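Local structure of amine oxidase (Emericella nidulans, 3PGB) at residues L382-A390 with S632-A642. The protein is a copper- and topaquinone-containing amine oxidase that probably oxidises primary amines to aldehydes, releasing ammonia and hydrogen peroxide. Sequence-based numbering, arbitrary orientation.
Sequences LQEALAHYA and SSNLVHAAHWA
Leu386 is the central bump of the strand face that meets the loop 632-642. Its CG lies anti to the backbone N (chi1 172°), and CD2 enters a hollow lined by Leu635, Ala639 and Ala642. CD2 meets Leu635 CD1 tip to tip at 3.7 Å and lies as close to Ala642 CB. Trp641 is the bump from the loop. The outer rim of its six-membered ring enters the dip between Glu384 and Leu386. Its CZ2 is 3.5 Å from Glu384 CG, and its CH2 is 3.6 Å from Leu386 CB. The methyls of Ala639 and Ala642 lie over one face of the indole, toward its rim. The Glu384 chain crosses the ring at about a right angle; its OE1 accepts from Ala385 N, and OE2 is hydrogen-bonded to Ser404 OG. Further along, His388 NE2 and Ser632 OG share a nearly straight 2.7 Å hydrogen bond at the edge of the imidazole. His388 ND1 donates to Tyr389 O. In addition, Ser632 OG accepts a bond from Leu635 N, an ST motif. Tyr389 OH is hydrogen-bonded to O4 of the topaquinone. The chemistry thus implies a buried, mostly apolar join, where hydrogen bonds at both ring nitrogens probably hold the imidazole's rotation, near the active site.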
ATOM      1  N   LEU A 382      -9.143  -2.863  17.207  1.00 12.84           N
ATOM      2  CA  LEU A 382      -8.100  -2.020  17.794  1.00 12.84           C
ATOM      3  C   LEU A 382      -7.952  -2.327  19.286  1.00 13.11           C
ATOM      4  O   LEU A 382      -8.937  -2.544  19.997  1.00 13.04           O
ATOM      5  CB  LEU A 382      -8.433  -0.537  17.592  1.00 12.53           C
ATOM      6  CG  LEU A 382      -7.450   0.496  18.147  1.00 12.32           C
ATOM      7  CD1 LEU A 382      -6.025   0.268  17.620  1.00 10.81           C
ATOM      8  CD2 LEU A 382      -7.936   1.908  17.815  1.00 11.35           C
ATOM      9  N   GLN A 383      -6.709  -2.370  19.743  1.00 13.43           N
ATOM     10  CA  GLN A 383      -6.409  -2.690  21.131  1.00 13.66           C
ATOM     11  C   GLN A 383      -5.811  -1.508  21.881  1.00 13.79           C
ATOM     12  O   GLN A 383      -6.153  -1.278  23.040  1.00 13.90           O
ATOM     13  CB  GLN A 383      -5.464  -3.878  21.184  1.00 13.69           C
ATOM     14  CG  GLN A 383      -6.109  -5.154  20.712  1.00 13.89           C
ATOM     15  CD  GLN A 383      -7.173  -5.603  21.660  1.00 13.99           C
ATOM     16  OE1 GLN A 383      -6.874  -5.995  22.782  1.00 14.38           O
ATOM     17  NE2 GLN A 383      -8.429  -5.515  21.238  1.00 14.28           N
ATOM     18  N   GLU A 384      -4.919  -0.772  21.217  1.00 13.79           N
ATOM     19  CA  GLU A 384      -4.342   0.448  21.773  1.00 13.87           C
ATOM     20  C   GLU A 384      -3.578   1.195  20.672  1.00 13.59           C
ATOM     21  O   GLU A 384      -3.189   0.597  19.664  1.00 13.11           O
ATOM     22  CB  GLU A 384      -3.407   0.094  22.943  1.00 14.14           C
ATOM     23  CG  GLU A 384      -2.747   1.262  23.658  1.00 14.59           C
ATOM     24  CD  GLU A 384      -3.738   2.157  24.357  1.00 15.10           C
ATOM     25  OE1 GLU A 384      -4.401   2.969  23.679  1.00 16.31           O
ATOM     26  OE2 GLU A 384      -3.839   2.065  25.596  1.00 15.64           O
ATOM     27  N   ALA A 385      -3.380   2.496  20.866  1.00 13.42           N
ATOM     28  CA  ALA A 385      -2.557   3.302  19.960  1.00 13.46           C
ATOM     29  C   ALA A 385      -1.454   3.981  20.751  1.00 13.48           C
ATOM     30  O   ALA A 385      -1.723   4.633  21.761  1.00 13.52           O
ATOM     31  CB  ALA A 385      -3.406   4.348  19.247  1.00 13.21           C
ATOM     32  N   LEU A 386      -0.217   3.831  20.289  1.00 13.44           N
ATOM     33  CA  LEU A 386       0.920   4.478  20.924  1.00 13.34           C
ATOM     34  C   LEU A 386       1.385   5.656  20.077  1.00 13.64           C
ATOM     35  O   LEU A 386       1.452   5.553  18.851  1.00 13.54           O
ATOM     36  CB  LEU A 386       2.061   3.474  21.129  1.00 13.19           C
ATOM     37  CG  LEU A 386       3.418   3.996  21.607  1.00 12.26           C
ATOM     38  CD1 LEU A 386       3.267   4.883  22.822  1.00 12.64           C
ATOM     39  CD2 LEU A 386       4.348   2.844  21.902  1.00 11.35           C
ATOM     40  N   ALA A 387       1.676   6.775  20.740  1.00 13.83           N
ATOM     41  CA  ALA A 387       2.347   7.913  20.120  1.00 13.99           C
ATOM     42  C   ALA A 387       3.582   8.239  20.953  1.00 14.20           C
ATOM     43  O   ALA A 387       3.516   9.023  21.910  1.00 14.12           O
ATOM     44  CB  ALA A 387       1.421   9.108  20.051  1.00 14.10           C
ATOM     45  N   HIS A 388       4.702   7.618  20.587  1.00 14.32           N
ATOM     46  CA  HIS A 388       5.948   7.728  21.341  1.00 14.28           C
ATOM     47  C   HIS A 388       6.842   8.781  20.705  1.00 14.18           C
ATOM     48  O   HIS A 388       7.271   8.624  19.570  1.00 14.31           O
ATOM     49  CB  HIS A 388       6.662   6.379  21.353  1.00 14.22           C
ATOM     50  CG  HIS A 388       7.673   6.239  22.446  1.00 14.69           C
ATOM     51  ND1 HIS A 388       8.756   7.082  22.573  1.00 14.29           N
ATOM     52  CD2 HIS A 388       7.772   5.342  23.454  1.00 15.11           C
ATOM     53  CE1 HIS A 388       9.473   6.716  23.619  1.00 15.11           C
ATOM     54  NE2 HIS A 388       8.899   5.662  24.171  1.00 16.01           N
ATOM     55  N   TYR A 389       7.121   9.849  21.444  1.00 14.14           N
ATOM     56  CA  TYR A 389       7.941  10.957  20.948  1.00 14.01           C
ATOM     57  C   TYR A 389       9.392  10.890  21.444  1.00 14.30           C
ATOM     58  O   TYR A 389       9.753  10.046  22.264  1.00 13.89           O
ATOM     59  CB  TYR A 389       7.318  12.290  21.364  1.00 13.77           C
ATOM     60  CG  TYR A 389       6.026  12.582  20.660  1.00 13.02           C
ATOM     61  CD1 TYR A 389       4.848  11.933  21.025  1.00 11.73           C
ATOM     62  CD2 TYR A 389       5.974  13.505  19.628  1.00 10.98           C
ATOM     63  CE1 TYR A 389       3.663  12.197  20.370  1.00 10.87           C
ATOM     64  CE2 TYR A 389       4.799  13.773  18.975  1.00 10.65           C
ATOM     65  CZ  TYR A 389       3.647  13.117  19.344  1.00 10.52           C
ATOM     66  OH  TYR A 389       2.477  13.401  18.681  1.00 11.22           O
ATOM     67  N   ALA A 390      10.212  11.792  20.910  1.00 14.86           N
ATOM     68  CA  ALA A 390      11.597  11.965  21.336  1.00 15.21           C
ATOM     69  C   ALA A 390      12.000  13.387  21.002  1.00 15.67           C
ATOM     70  O   ALA A 390      11.487  13.962  20.037  1.00 16.13           O
ATOM     71  CB  ALA A 390      12.510  10.977  20.631  1.00 15.24           C
ATOM     72  N   SER A 632      12.031   1.539  26.431  1.00 19.64           N
ATOM     73  CA  SER A 632      11.630   2.930  26.641  1.00 19.18           C
ATOM     74  C   SER A 632      11.571   3.322  28.119  1.00 18.83           C
ATOM     75  O   SER A 632      10.977   2.619  28.933  1.00 18.84           O
ATOM     76  CB  SER A 632      10.269   3.193  25.992  1.00 19.15           C
ATOM     77  OG  SER A 632       9.719   4.419  26.438  1.00 19.00           O
ATOM     78  N   SER A 633      12.199   4.444  28.450  1.00 18.46           N
ATOM     79  CA  SER A 633      12.112   5.020  29.787  1.00 18.24           C
ATOM     80  C   SER A 633      10.724   5.614  30.043  1.00 18.20           C
ATOM     81  O   SER A 633      10.269   5.658  31.185  1.00 18.72           O
ATOM     82  CB  SER A 633      13.186   6.099  29.985  1.00 18.23           C
ATOM     83  OG  SER A 633      14.497   5.553  29.918  1.00 17.58           O
ATOM     84  N   ASN A 634      10.054   6.073  28.988  1.00 17.80           N
ATOM     85  CA  ASN A 634       8.699   6.607  29.118  1.00 17.61           C
ATOM     86  C   ASN A 634       7.672   5.534  29.476  1.00 17.40           C
ATOM     87  O   ASN A 634       6.776   5.757  30.301  1.00 17.20           O
ATOM     88  CB  ASN A 634       8.242   7.256  27.812  1.00 17.66           C
ATOM     89  CG  ASN A 634       8.987   8.521  27.486  1.00 17.48           C
ATOM     90  OD1 ASN A 634       9.768   9.031  28.290  1.00 17.72           O
ATOM     91  ND2 ASN A 634       8.747   9.041  26.289  1.00 16.57           N
ATOM     92  N   LEU A 635       7.800   4.380  28.828  1.00 17.00           N
ATOM     93  CA  LEU A 635       6.778   3.347  28.889  1.00 16.84           C
ATOM     94  C   LEU A 635       6.994   2.375  30.028  1.00 16.81           C
ATOM     95  O   LEU A 635       6.040   1.963  30.680  1.00 16.82           O
ATOM     96  CB  LEU A 635       6.734   2.569  27.570  1.00 16.77           C
ATOM     97  CG  LEU A 635       6.095   3.277  26.382  1.00 16.36           C
ATOM     98  CD1 LEU A 635       6.073   2.344  25.187  1.00 16.05           C
ATOM     99  CD2 LEU A 635       4.694   3.740  26.731  1.00 15.07           C
ATOM    100  N   VAL A 636       8.248   1.999  30.250  1.00 16.92           N
ATOM    101  CA  VAL A 636       8.585   0.938  31.192  1.00 16.87           C
ATOM    102  C   VAL A 636       7.813  -0.329  30.781  1.00 16.84           C
ATOM    103  O   VAL A 636       8.082  -0.871  29.712  1.00 16.98           O
ATOM    104  CB  VAL A 636       8.362   1.389  32.655  1.00 16.79           C
ATOM    105  CG1 VAL A 636       8.877   0.343  33.635  1.00 16.67           C
ATOM    106  CG2 VAL A 636       9.068   2.712  32.895  1.00 16.52           C
ATOM    107  N   HIS A 637       6.846  -0.786  31.574  1.00 16.83           N
ATOM    108  CA  HIS A 637       6.117  -2.018  31.238  1.00 17.04           C
ATOM    109  C   HIS A 637       4.747  -1.764  30.573  1.00 16.57           C
ATOM    110  O   HIS A 637       3.996  -2.714  30.339  1.00 16.72           O
ATOM    111  CB  HIS A 637       5.929  -2.887  32.491  1.00 17.17           C
ATOM    112  CG  HIS A 637       7.213  -3.327  33.125  1.00 18.40           C
ATOM    113  ND1 HIS A 637       8.157  -4.077  32.454  1.00 19.33           N
ATOM    114  CD2 HIS A 637       7.698  -3.148  34.377  1.00 19.24           C
ATOM    115  CE1 HIS A 637       9.174  -4.327  33.260  1.00 19.55           C
ATOM    116  NE2 HIS A 637       8.919  -3.776  34.434  1.00 20.10           N
ATOM    117  N   ALA A 638       4.450  -0.507  30.237  1.00 15.85           N
ATOM    118  CA  ALA A 638       3.089  -0.089  29.870  1.00 15.60           C
ATOM    119  C   ALA A 638       2.614  -0.450  28.452  1.00 15.36           C
ATOM    120  O   ALA A 638       1.413  -0.429  28.181  1.00 15.15           O
ATOM    121  CB  ALA A 638       2.927   1.415  30.098  1.00 15.33           C
ATOM    122  N   ALA A 639       3.541  -0.763  27.551  1.00 15.41           N
ATOM    123  CA  ALA A 639       3.195  -1.048  26.153  1.00 15.20           C
ATOM    124  C   ALA A 639       4.176  -2.037  25.528  1.00 15.18           C
ATOM    125  O   ALA A 639       4.850  -1.722  24.547  1.00 15.34           O
ATOM    126  CB  ALA A 639       3.163   0.236  25.358  1.00 14.89           C
ATOM    127  N   HIS A 640       4.254  -3.238  26.095  1.00 15.03           N
ATOM    128  CA  HIS A 640       5.192  -4.250  25.593  1.00 14.86           C
ATOM    129  C   HIS A 640       4.781  -4.842  24.249  1.00 14.54           C
ATOM    130  O   HIS A 640       5.571  -5.520  23.597  1.00 14.67           O
ATOM    131  CB  HIS A 640       5.374  -5.377  26.609  1.00 14.81           C
ATOM    132  CG  HIS A 640       6.346  -5.057  27.698  1.00 14.70           C
ATOM    133  ND1 HIS A 640       7.660  -4.731  27.447  1.00 15.04           N
ATOM    134  CD2 HIS A 640       6.207  -5.048  29.044  1.00 14.47           C
ATOM    135  CE1 HIS A 640       8.283  -4.517  28.591  1.00 15.15           C
ATOM    136  NE2 HIS A 640       7.423  -4.702  29.575  1.00 14.55           N
ATOM    137  N   TRP A 641       3.534  -4.612  23.860  1.00 14.36           N
ATOM    138  CA  TRP A 641       3.023  -5.063  22.567  1.00 14.05           C
ATOM    139  C   TRP A 641       3.628  -4.263  21.413  1.00 13.96           C
ATOM    140  O   TRP A 641       3.612  -4.717  20.269  1.00 14.18           O
ATOM    141  CB  TRP A 641       1.496  -4.947  22.527  1.00 13.99           C
ATOM    142  CG  TRP A 641       1.005  -3.615  22.964  1.00 13.29           C
ATOM    143  CD1 TRP A 641       0.563  -3.279  24.202  1.00 13.25           C
ATOM    144  CD2 TRP A 641       0.947  -2.425  22.179  1.00 13.59           C
ATOM    145  NE1 TRP A 641       0.217  -1.956  24.241  1.00 13.22           N
ATOM    146  CE2 TRP A 641       0.445  -1.405  23.010  1.00 13.64           C
ATOM    147  CE3 TRP A 641       1.257  -2.120  20.851  1.00 13.78           C
ATOM    148  CZ2 TRP A 641       0.245  -0.105  22.555  1.00 13.58           C
ATOM    149  CZ3 TRP A 641       1.052  -0.828  20.401  1.00 13.61           C
ATOM    150  CH2 TRP A 641       0.554   0.162  21.251  1.00 13.43           C
ATOM    151  N   ALA A 642       4.150  -3.078  21.709  1.00 13.75           N
ATOM    152  CA  ALA A 642       4.718  -2.208  20.678  1.00 13.84           C
ATOM    153  C   ALA A 642       6.091  -2.666  20.182  1.00 14.08           C
ATOM    154  O   ALA A 642       6.638  -2.063  19.266  1.00 14.18           O
ATOM    155  CB  ALA A 642       4.806  -0.779  21.188  1.00 13.45           C
TER